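Side-chain contacts in drebrin (Homo sapiens, PDB 5Y1Z), which probably binds actin filaments through its cofilin-type (ADF-homology) domain: residues Ala17-Val22 against Tyr67-Val72; Ala32-Glu37 against Leu43-Ser48. One frame throughout, in Å; residues are numbered along the deposited sequence.

From the N terminus, helix 12-23 comes first and is followed, after a loop, by strand 31-36, which turns back into strand 43-49. Interaction 2 closes this short hairpin. Interaction 1 closes a longer loop, bringing helix 12-23 against strand 65-72, so that the whole hairpin lies between its two ends. The two contacts also meet in the sheet: strand 31-36 is the neighbour of 65-72, with Phe69 N hydrogen-bonded to Ala32 O at 2.8 Å, and the hydroxyls of Tyr67 and Tyr36 meet in a further hydrogen bond. Together the two contacts fix one edge of the central mixed sheet and the N-terminal helix packed on its face, an arrangement characteristic of the ADF-homology fold.

Interaction 1: Ala17-Val22 against Tyr67-Val72; sequences AAYEEV and YGFCSV
The ring of Tyr19 meets that of Phe69 at a slant: the planes stand at 58° with centroids 5.1 Å apart. Over one face of Phe69, towards its rim, lies Tyr19 CD1. Conversely, Phe69 CZ comes to the edge of the tyrosine ring, near its plane, 3.4 Å from Tyr19 CE1. Val22 approaches the phenylalanine obliquely, its CG1 methyl 3.5 Å from Phe69 CE2, and the same methyl reaches on to Ser71 CB at 3.7 Å. Phe69 has CG anti to the backbone N (chi1 -177°), which carries its ring off the strand to the two helix side chains, one turn apart. The ring is also nearly parallel to that of Tyr82 on the adjacent strand 81-88. An alanine in place of Phe69 is likely to leave Tyr19 CD1 and Val22 CG1 without their aromatic partner and to open a gap between helix and strand. Helix 12-23 and strand 65-72 run in nearly the same direction here, their segment axes 19° apart. The phenol of Tyr19 is anchored elsewhere, its OH hydrogen-bonded to the carbonyl of Gln112, and its ring also packs on an apolar side chain of another protein chain in the assembly. The closest approaches are all carbon to carbon, and the contact holds the helix to the sheet by buried, mostly apolar surface, with the polar end of Tyr19 satisfied beyond it.

Interaction 2: Ala32-Glu37 against Leu43-Ser48; sequences ALYTYE and LKLAAS
Leu33 and Thr35 make the backbone bonds that join the two strands. Leu33 O accepts two of them, from Ala46 N at 2.7 Å and from Ala47 N at 3.1 Å, both in the carbonyl plane. Two residues thus face one, the signature of a classic beta bulge, and the register shifts by one between Leu33 and Tyr34. Leu33 N in turn donates to Ala47 O, tilted 29° from that carbonyl's plane. Beyond the bulge Thr35 and Lys44 exchange a reciprocal pair, Lys44 N to Thr35 O being 2.8 Å. Farther out, the charged ends of Glu37 and Lys44 stay beyond salt-bridge range; Glu37 is poorly ordered.

In the packing, Leu43 CD1 sits over the centre of the Tyr36 ring in a CH-pi contact, 4.2 Å from the centroid. Tyr34 lies across Leu45, its CE1 4.0 Å from Leu45 CD1, while Lys44 O is at the edge of the Tyr34 ring, in its plane. Thr35 has OG1 anti to the backbone N (chi1 -171°), towards its hydrogen bond with Val65 O; this leaves CG2 to meet Ala46 CB at 4.0 Å, and the Thr35 and Lys44 side chains lie alongside each other.

Ala32, Tyr34 and Leu45 face helix 12-23, all three touching Ala18, and the Tyr34 hydroxyl bonds to Leu15 O. Leu33 and Thr35 face the other way and meet Met66. Within this chain strand 43-49 is an outer strand of the sheet, and strand 31-36 links it to strand 65-72.

Interaction 1: Ala17-Val22 against Tyr67-Val72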
loop_
_atom_site.group_PDB
_atom_site.type_symbol
_atom_site.label_atom_id
_atom_site.label_comp_id
_atom_site.label_asym_id
_atom_site.label_seq_id
_atom_site.Cartn_x
_atom_site.Cartn_y
_atom_site.Cartn_z
ATOM N N ALA A 17 9.453 6.467 18.911
ATOM C CA ALA A 17 9.872 6.747 20.279
ATOM C C ALA A 17 8.727 6.521 21.258
ATOM O O ALA A 17 8.931 5.977 22.357
ATOM C CB ALA A 17 10.407 8.172 20.371
ATOM N N ALA A 18 7.515 6.944 20.890
ATOM C CA ALA A 18 6.363 6.661 21.737
ATOM C C ALA A 18 6.118 5.166 21.835
ATOM O O ALA A 18 5.894 4.627 22.929
ATOM C CB ALA A 18 5.132 7.358 21.185
ATOM N N TYR A 19 6.170 4.475 20.692
ATOM C CA TYR A 19 5.911 3.042 20.689
ATOM C C TYR A 19 6.953 2.286 21.507
ATOM O O TYR A 19 6.622 1.356 22.262
ATOM C CB TYR A 19 5.880 2.567 19.241
ATOM C CG TYR A 19 6.126 1.103 19.009
ATOM C CD1 TYR A 19 5.107 0.175 19.161
ATOM C CD2 TYR A 19 7.367 0.661 18.593
ATOM C CE1 TYR A 19 5.331 -1.164 18.923
ATOM C CE2 TYR A 19 7.602 -0.665 18.337
ATOM C CZ TYR A 19 6.585 -1.581 18.503
ATOM O OH TYR A 19 6.837 -2.912 18.248
ATOM N N GLU A 20 8.218 2.679 21.379
ATOM C CA GLU A 20 9.276 2.057 22.160
ATOM C C GLU A 20 9.048 2.289 23.649
ATOM O O GLU A 20 9.268 1.383 24.460
ATOM C CB GLU A 20 10.636 2.582 21.700
ATOM C CG GLU A 20 11.809 2.090 22.515
ATOM C CD GLU A 20 13.139 2.348 21.826
ATOM O OE1 GLU A 20 13.488 3.538 21.613
ATOM O OE2 GLU A 20 13.844 1.365 21.500
ATOM N N GLU A 21 8.597 3.496 24.027
ATOM C CA GLU A 21 8.242 3.745 25.427
ATOM C C GLU A 21 7.149 2.799 25.899
ATOM O O GLU A 21 7.191 2.302 27.031
ATOM C CB GLU A 21 7.780 5.185 25.613
ATOM C CG GLU A 21 8.835 6.109 26.124
ATOM C CD GLU A 21 8.850 6.175 27.643
ATOM O OE1 GLU A 21 7.802 6.542 28.238
ATOM O OE2 GLU A 21 9.915 5.866 28.243
ATOM N N VAL A 22 6.163 2.526 25.041
ATOM C CA VAL A 22 5.096 1.615 25.448
ATOM C C VAL A 22 5.609 0.181 25.585
ATOM O O VAL A 22 5.187 -0.552 26.486
ATOM C CB VAL A 22 3.920 1.701 24.459
ATOM C CG1 VAL A 22 2.949 0.571 24.704
ATOM C CG2 VAL A 22 3.222 3.044 24.575
ATOM N N TYR A 67 -5.364 6.097 16.133
ATOM C CA TYR A 67 -4.891 4.745 16.427
ATOM C C TYR A 67 -4.276 4.721 17.818
ATOM O O TYR A 67 -3.311 5.446 18.088
ATOM C CB TYR A 67 -3.890 4.267 15.360
ATOM C CG TYR A 67 -4.483 4.303 13.974
ATOM C CD1 TYR A 67 -5.453 3.375 13.599
ATOM C CD2 TYR A 67 -4.121 5.283 13.057
ATOM C CE1 TYR A 67 -6.035 3.403 12.351
ATOM C CE2 TYR A 67 -4.701 5.322 11.791
ATOM C CZ TYR A 67 -5.661 4.377 11.445
ATOM O OH TYR A 67 -6.266 4.391 10.196
ATOM N N GLY A 68 -4.831 3.889 18.698
ATOM C CA GLY A 68 -4.352 3.810 20.067
ATOM C C GLY A 68 -3.569 2.548 20.348
ATOM O O GLY A 68 -4.059 1.444 20.134
ATOM N N PHE A 69 -2.332 2.679 20.775
ATOM C CA PHE A 69 -1.478 1.525 20.998
ATOM C C PHE A 69 -1.254 1.451 22.496
ATOM O O PHE A 69 -0.526 2.275 23.067
ATOM C CB PHE A 69 -0.164 1.636 20.230
ATOM C CG PHE A 69 0.725 0.431 20.369
ATOM C CD1 PHE A 69 0.544 -0.682 19.572
ATOM C CD2 PHE A 69 1.755 0.410 21.308
ATOM C CE1 PHE A 69 1.396 -1.794 19.703
ATOM C CE2 PHE A 69 2.589 -0.693 21.440
ATOM C CZ PHE A 69 2.409 -1.791 20.645
ATOM N N CYS A 70 -1.888 0.471 23.123
ATOM C CA CYS A 70 -1.868 0.343 24.564
ATOM C C CYS A 70 -1.336 -1.026 24.977
ATOM O O CYS A 70 -1.773 -2.063 24.460
ATOM C CB CYS A 70 -3.266 0.580 25.115
ATOM S SG CYS A 70 -3.347 0.553 26.904
ATOM N N SER A 71 -0.415 -1.018 25.932
ATOM C CA SER A 71 0.119 -2.220 26.547
ATOM C C SER A 71 -0.741 -2.600 27.739
ATOM O O SER A 71 -1.102 -1.738 28.547
ATOM C CB SER A 71 1.549 -1.983 27.012
ATOM O OG SER A 71 1.966 -3.033 27.859
ATOM N N VAL A 72 -1.062 -3.884 27.856
ATOM C CA VAL A 72 -1.978 -4.365 28.884
ATOM C C VAL A 72 -1.371 -5.574 29.589
ATOM O O VAL A 72 -1.031 -6.570 28.935
ATOM C CB VAL A 72 -3.345 -4.738 28.279
ATOM C CG1 VAL A 72 -4.157 -5.467 29.289
ATOM C CG2 VAL A 72 -4.070 -3.502 27.840
#

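Interaction 2: Ala32-Glu37 against Leu43-Ser48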
loop_
_atom_site.group_PDB
_atom_site.type_symbol
_atom_site.label_atom_id
_atom_site.label_comp_id
_atom_site.label_asym_id
_atom_site.label_seq_id
_atom_site.Cartn_x
_atom_site.Cartn_y
_atom_site.Cartn_z
ATOM N N ALA A 32 0.136 4.993 23.752
ATOM C CA ALA A 32 0.454 6.048 22.807
ATOM C C ALA A 32 -0.726 6.191 21.848
ATOM O O ALA A 32 -1.455 5.234 21.587
ATOM C CB ALA A 32 1.779 5.768 22.074
ATOM N N LEU A 33 -0.963 7.419 21.392
ATOM C CA LEU A 33 -2.121 7.753 20.575
ATOM C C LEU A 33 -1.633 8.528 19.361
ATOM O O LEU A 33 -1.061 9.626 19.506
ATOM C CB LEU A 33 -3.131 8.587 21.382
ATOM C CG LEU A 33 -4.331 9.085 20.600
ATOM C CD1 LEU A 33 -5.155 7.878 20.156
ATOM C CD2 LEU A 33 -5.133 10.044 21.465
ATOM N N TYR A 34 -1.928 8.001 18.174
ATOM C CA TYR A 34 -1.547 8.599 16.893
ATOM C C TYR A 34 -2.765 9.000 16.063
ATOM O O TYR A 34 -3.876 8.508 16.269
ATOM C CB TYR A 34 -0.685 7.636 16.059
ATOM C CG TYR A 34 0.441 6.967 16.812
ATOM C CD1 TYR A 34 1.686 7.583 16.896
ATOM C CD2 TYR A 34 0.277 5.725 17.425
ATOM C CE1 TYR A 34 2.733 7.005 17.562
ATOM C CE2 TYR A 34 1.341 5.130 18.108
ATOM C CZ TYR A 34 2.567 5.786 18.164
ATOM O OH TYR A 34 3.652 5.258 18.821
ATOM N N THR A 35 -2.552 9.922 15.128
ATOM C CA THR A 35 -3.635 10.437 14.293
ATOM C C THR A 35 -3.026 11.030 13.028
ATOM O O THR A 35 -1.805 11.174 12.912
ATOM C CB THR A 35 -4.496 11.471 15.032
ATOM O OG1 THR A 35 -5.652 11.788 14.241
ATOM C CG2 THR A 35 -3.699 12.744 15.310
ATOM N N TYR A 36 -3.886 11.412 12.089
ATOM C CA TYR A 36 -3.370 12.014 10.867
ATOM C C TYR A 36 -3.140 13.512 11.024
ATOM O O TYR A 36 -3.857 14.202 11.753
ATOM C CB TYR A 36 -4.316 11.757 9.689
ATOM C CG TYR A 36 -4.568 10.291 9.420
ATOM C CD1 TYR A 36 -5.565 9.599 10.081
ATOM C CD2 TYR A 36 -3.790 9.590 8.499
ATOM C CE1 TYR A 36 -5.779 8.258 9.846
ATOM C CE2 TYR A 36 -4.013 8.238 8.254
ATOM C CZ TYR A 36 -4.999 7.588 8.939
ATOM O OH TYR A 36 -5.204 6.258 8.675
ATOM N N GLU A 37 -2.124 14.008 10.320
ATOM C CA GLU A 37 -1.954 15.446 10.197
ATOM C C GLU A 37 -2.979 16.001 9.224
ATOM O O GLU A 37 -3.386 15.330 8.275
ATOM C CB GLU A 37 -0.549 15.801 9.738
ATOM C CG GLU A 37 -0.059 17.088 10.360
ATOM C CD GLU A 37 1.415 17.056 10.688
ATOM O OE1 GLU A 37 2.194 16.557 9.843
ATOM O OE2 GLU A 37 1.794 17.559 11.773
ATOM N N LEU A 43 1.027 10.024 9.445
ATOM C CA LEU A 43 0.710 9.799 10.841
ATOM C C LEU A 43 1.561 10.685 11.754
ATOM O O LEU A 43 2.721 10.987 11.465
ATOM C CB LEU A 43 0.935 8.331 11.167
ATOM C CG LEU A 43 -0.071 7.651 12.076
ATOM C CD1 LEU A 43 -1.498 7.847 11.550
ATOM C CD2 LEU A 43 0.271 6.203 12.117
ATOM N N LYS A 44 0.965 11.140 12.844
ATOM C CA LYS A 44 1.681 11.941 13.829
ATOM C C LYS A 44 1.298 11.467 15.229
ATOM O O LYS A 44 0.267 10.816 15.441
ATOM C CB LYS A 44 1.417 13.446 13.622
ATOM C CG LYS A 44 0.048 13.936 14.098
ATOM C CD LYS A 44 -0.128 15.450 13.885
ATOM C CE LYS A 44 -0.333 16.225 15.158
ATOM N NZ LYS A 44 -1.136 17.431 14.800
ATOM N N LEU A 45 2.167 11.763 16.183
ATOM C CA LEU A 45 1.883 11.408 17.553
ATOM C C LEU A 45 0.956 12.468 18.132
ATOM O O LEU A 45 1.187 13.670 17.965
ATOM C CB LEU A 45 3.180 11.299 18.350
ATOM C CG LEU A 45 3.005 11.367 19.857
ATOM C CD1 LEU A 45 2.487 9.991 20.231
ATOM C CD2 LEU A 45 4.325 11.607 20.546
ATOM N N ALA A 46 -0.144 12.023 18.729
ATOM C CA ALA A 46 -1.111 12.937 19.317
ATOM C C ALA A 46 -0.887 13.094 20.799
ATOM O O ALA A 46 -0.918 14.212 21.319
ATOM C CB ALA A 46 -2.532 12.435 19.090
ATOM N N ALA A 47 -0.661 11.978 21.480
ATOM C CA ALA A 47 -0.426 12.034 22.912
ATOM C C ALA A 47 0.122 10.681 23.344
ATOM O O ALA A 47 0.171 9.730 22.565
ATOM C CB ALA A 47 -1.708 12.392 23.664
ATOM N N SER A 48 0.490 10.594 24.616
ATOM C CA SER A 48 1.003 9.357 25.175
ATOM C C SER A 48 0.984 9.511 26.689
ATOM O O SER A 48 0.963 10.632 27.208
ATOM C CB SER A 48 2.420 9.074 24.671
ATOM O OG SER A 48 3.298 10.126 25.059
#